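Local structure of cysteine desulfurase (Fervidobacterium islandicum, 6A6E) at residues D226-V231 with K250-Q255. The protein catalyses removal of sulfur from cysteine with the help of pyridoxal-5'-phosphate, probably supplying it to iron-sulfur cluster assembly by the SUF system. Numbering follows the deposited sequence.
Sequences DVDFLV and KALLEQ
L252 and L253, on the short helix 250-253, pack against D228 and F229 where strand 229-233 begins in the large mixed sheet of this fold-type I, PLP-dependent enzyme. Strand 244-248 lies antiparallel beside 229-233 and leads into the helix, so the contact folds the helix that follows 244-248 back against the start of the neighbouring strand 229-233. No hydrogen bond crosses between the segments; D228 and L252 have the nearest CA atoms, 7.6 Å apart.

The apolar part centres on the F229 ring. CD2 of L253 lies at its edge, near the ring plane, 3.9 Å from F229 CE1. CB of L252 approaches F229 CZ obliquely at 4.1 Å. In F229, CG is anti to the carbonyl carbon (chi1 -61°), which carries the far end of the ring to the leucines although its CB does not point at the helix. The F229 side chain also touches T206 and I208 of strand 206-210 and L110 of helix 103-116, so it lies between strand 206-210, helix 103-116 and helix 250-253; it is about 14 Å from the bound pyridoxal-5'-phosphate, so the contact is not part of the cofactor pocket.

The polar group at the border is the carboxylate of D228. OD2 accepts a hydrogen bond from L207 N and forms a salt bridge with R199, while OD1 pairs with K249, the residue just before the helix. These partners fix the group's rotation and would favour its ionised form. Within 250-255, K250 NZ and E254 OE2 form a salt bridge of 3.2 Å whose hydrogen bond is weak, one turn apart along the chain.

Methyl CD1 of L252 rests against the flank of the aspartate, 3.5 Å from D228 CB and 3.6 Å from D228 OD1.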
loop_
_atom_site.group_PDB
_atom_site.type_symbol
_atom_site.label_atom_id
_atom_site.label_comp_id
_atom_site.label_asym_id
_atom_site.label_seq_id
_atom_site.Cartn_x
_atom_site.Cartn_y
_atom_site.Cartn_z
ATOM N N ASP A 226 -16.384 20.530 -8.010
ATOM C CA ASP A 226 -17.379 20.266 -6.953
ATOM C C ASP A 226 -17.720 18.774 -6.729
ATOM O O ASP A 226 -18.821 18.397 -6.258
ATOM C CB ASP A 226 -18.663 21.058 -7.214
ATOM C CG ASP A 226 -19.536 21.166 -5.945
ATOM O OD1 ASP A 226 -18.979 21.220 -4.824
ATOM O OD2 ASP A 226 -20.773 21.161 -6.038
ATOM N N VAL A 227 -16.760 17.918 -7.065
ATOM C CA VAL A 227 -16.879 16.512 -6.756
ATOM C C VAL A 227 -16.887 16.298 -5.269
ATOM O O VAL A 227 -16.293 17.045 -4.510
ATOM C CB VAL A 227 -15.719 15.658 -7.365
ATOM C CG1 VAL A 227 -15.721 15.709 -8.871
ATOM C CG2 VAL A 227 -14.359 16.063 -6.868
ATOM N N ASP A 228 -17.556 15.240 -4.835
ATOM C CA ASP A 228 -17.507 14.821 -3.445
ATOM C C ASP A 228 -16.256 14.027 -3.068
ATOM O O ASP A 228 -15.737 14.196 -1.968
ATOM C CB ASP A 228 -18.764 14.054 -3.175
ATOM C CG ASP A 228 -20.051 14.984 -3.386
ATOM O OD1 ASP A 228 -20.021 16.129 -2.924
ATOM O OD2 ASP A 228 -20.983 14.592 -4.086
ATOM N N PHE A 229 -15.830 13.149 -3.951
ATOM C CA PHE A 229 -14.654 12.343 -3.759
ATOM C C PHE A 229 -13.951 12.240 -5.093
ATOM O O PHE A 229 -14.619 12.195 -6.148
ATOM C CB PHE A 229 -14.990 10.920 -3.254
ATOM C CG PHE A 229 -15.682 10.888 -1.938
ATOM C CD1 PHE A 229 -14.972 11.025 -0.769
ATOM C CD2 PHE A 229 -17.065 10.838 -1.890
ATOM C CE1 PHE A 229 -15.600 11.073 0.431
ATOM C CE2 PHE A 229 -17.707 10.847 -0.668
ATOM C CZ PHE A 229 -16.981 10.973 0.496
ATOM N N LEU A 230 -12.608 12.202 -5.029
ATOM C CA LEU A 230 -11.754 11.873 -6.168
ATOM C C LEU A 230 -10.609 10.911 -5.722
ATOM O O LEU A 230 -10.011 11.101 -4.665
ATOM C CB LEU A 230 -11.139 13.136 -6.750
ATOM C CG LEU A 230 -10.331 12.987 -8.048
ATOM C CD1 LEU A 230 -10.869 13.861 -9.146
ATOM C CD2 LEU A 230 -8.881 13.366 -7.821
ATOM N N VAL A 231 -10.262 9.959 -6.585
ATOM C CA VAL A 231 -9.174 9.039 -6.328
ATOM C C VAL A 231 -8.159 9.025 -7.481
ATOM O O VAL A 231 -8.548 9.151 -8.635
ATOM C CB VAL A 231 -9.714 7.635 -6.087
ATOM C CG1 VAL A 231 -10.555 7.585 -4.800
ATOM C CG2 VAL A 231 -10.530 7.101 -7.264
ATOM N N LYS A 250 -14.516 17.750 3.260
ATOM C CA LYS A 250 -14.377 17.651 4.717
ATOM C C LYS A 250 -15.695 17.307 5.401
ATOM O O LYS A 250 -15.792 16.394 6.236
ATOM C CB LYS A 250 -13.870 18.980 5.204
ATOM C CG LYS A 250 -13.725 19.079 6.697
ATOM C CD LYS A 250 -13.085 20.391 7.068
ATOM C CE LYS A 250 -12.958 20.505 8.580
ATOM N NZ LYS A 250 -14.124 21.253 9.105
ATOM N N ALA A 251 -16.776 17.992 5.018
ATOM C CA ALA A 251 -18.097 17.752 5.646
ATOM C C ALA A 251 -18.574 16.356 5.416
ATOM O O ALA A 251 -19.320 15.807 6.230
ATOM C CB ALA A 251 -19.155 18.744 5.087
ATOM N N LEU A 252 -18.208 15.748 4.282
ATOM C CA LEU A 252 -18.646 14.373 4.051
ATOM C C LEU A 252 -17.750 13.362 4.789
ATOM O O LEU A 252 -18.251 12.379 5.337
ATOM C CB LEU A 252 -18.687 14.013 2.584
ATOM C CG LEU A 252 -19.550 14.911 1.714
ATOM C CD1 LEU A 252 -19.317 14.593 0.260
ATOM C CD2 LEU A 252 -21.041 14.774 2.027
ATOM N N LEU A 253 -16.442 13.564 4.739
ATOM C CA LEU A 253 -15.495 12.687 5.427
ATOM C C LEU A 253 -15.816 12.641 6.917
ATOM O O LEU A 253 -15.659 11.601 7.543
ATOM C CB LEU A 253 -14.078 13.222 5.278
ATOM C CG LEU A 253 -13.391 13.039 3.921
ATOM C CD1 LEU A 253 -12.069 13.749 3.933
ATOM C CD2 LEU A 253 -13.229 11.577 3.540
ATOM N N GLU A 254 -16.243 13.759 7.500
ATOM C CA GLU A 254 -16.552 13.785 8.921
ATOM C C GLU A 254 -17.689 12.872 9.332
ATOM O O GLU A 254 -17.767 12.548 10.504
ATOM C CB GLU A 254 -16.865 15.199 9.425
ATOM C CG GLU A 254 -15.636 16.054 9.635
ATOM C CD GLU A 254 -15.938 17.556 9.657
ATOM O OE1 GLU A 254 -17.077 17.999 9.332
ATOM O OE2 GLU A 254 -15.013 18.327 9.971
ATOM N N GLN A 255 -18.546 12.475 8.408
ATOM C CA GLN A 255 -19.677 11.613 8.704
ATOM C C GLN A 255 -19.450 10.128 8.284
ATOM O O GLN A 255 -20.340 9.258 8.462
ATOM C CB GLN A 255 -20.936 12.199 8.016
ATOM C CG GLN A 255 -21.287 13.632 8.470
ATOM C CD GLN A 255 -21.466 13.729 9.981
ATOM O OE1 GLN A 255 -20.765 14.461 10.659
ATOM N NE2 GLN A 255 -22.379 12.943 10.506
#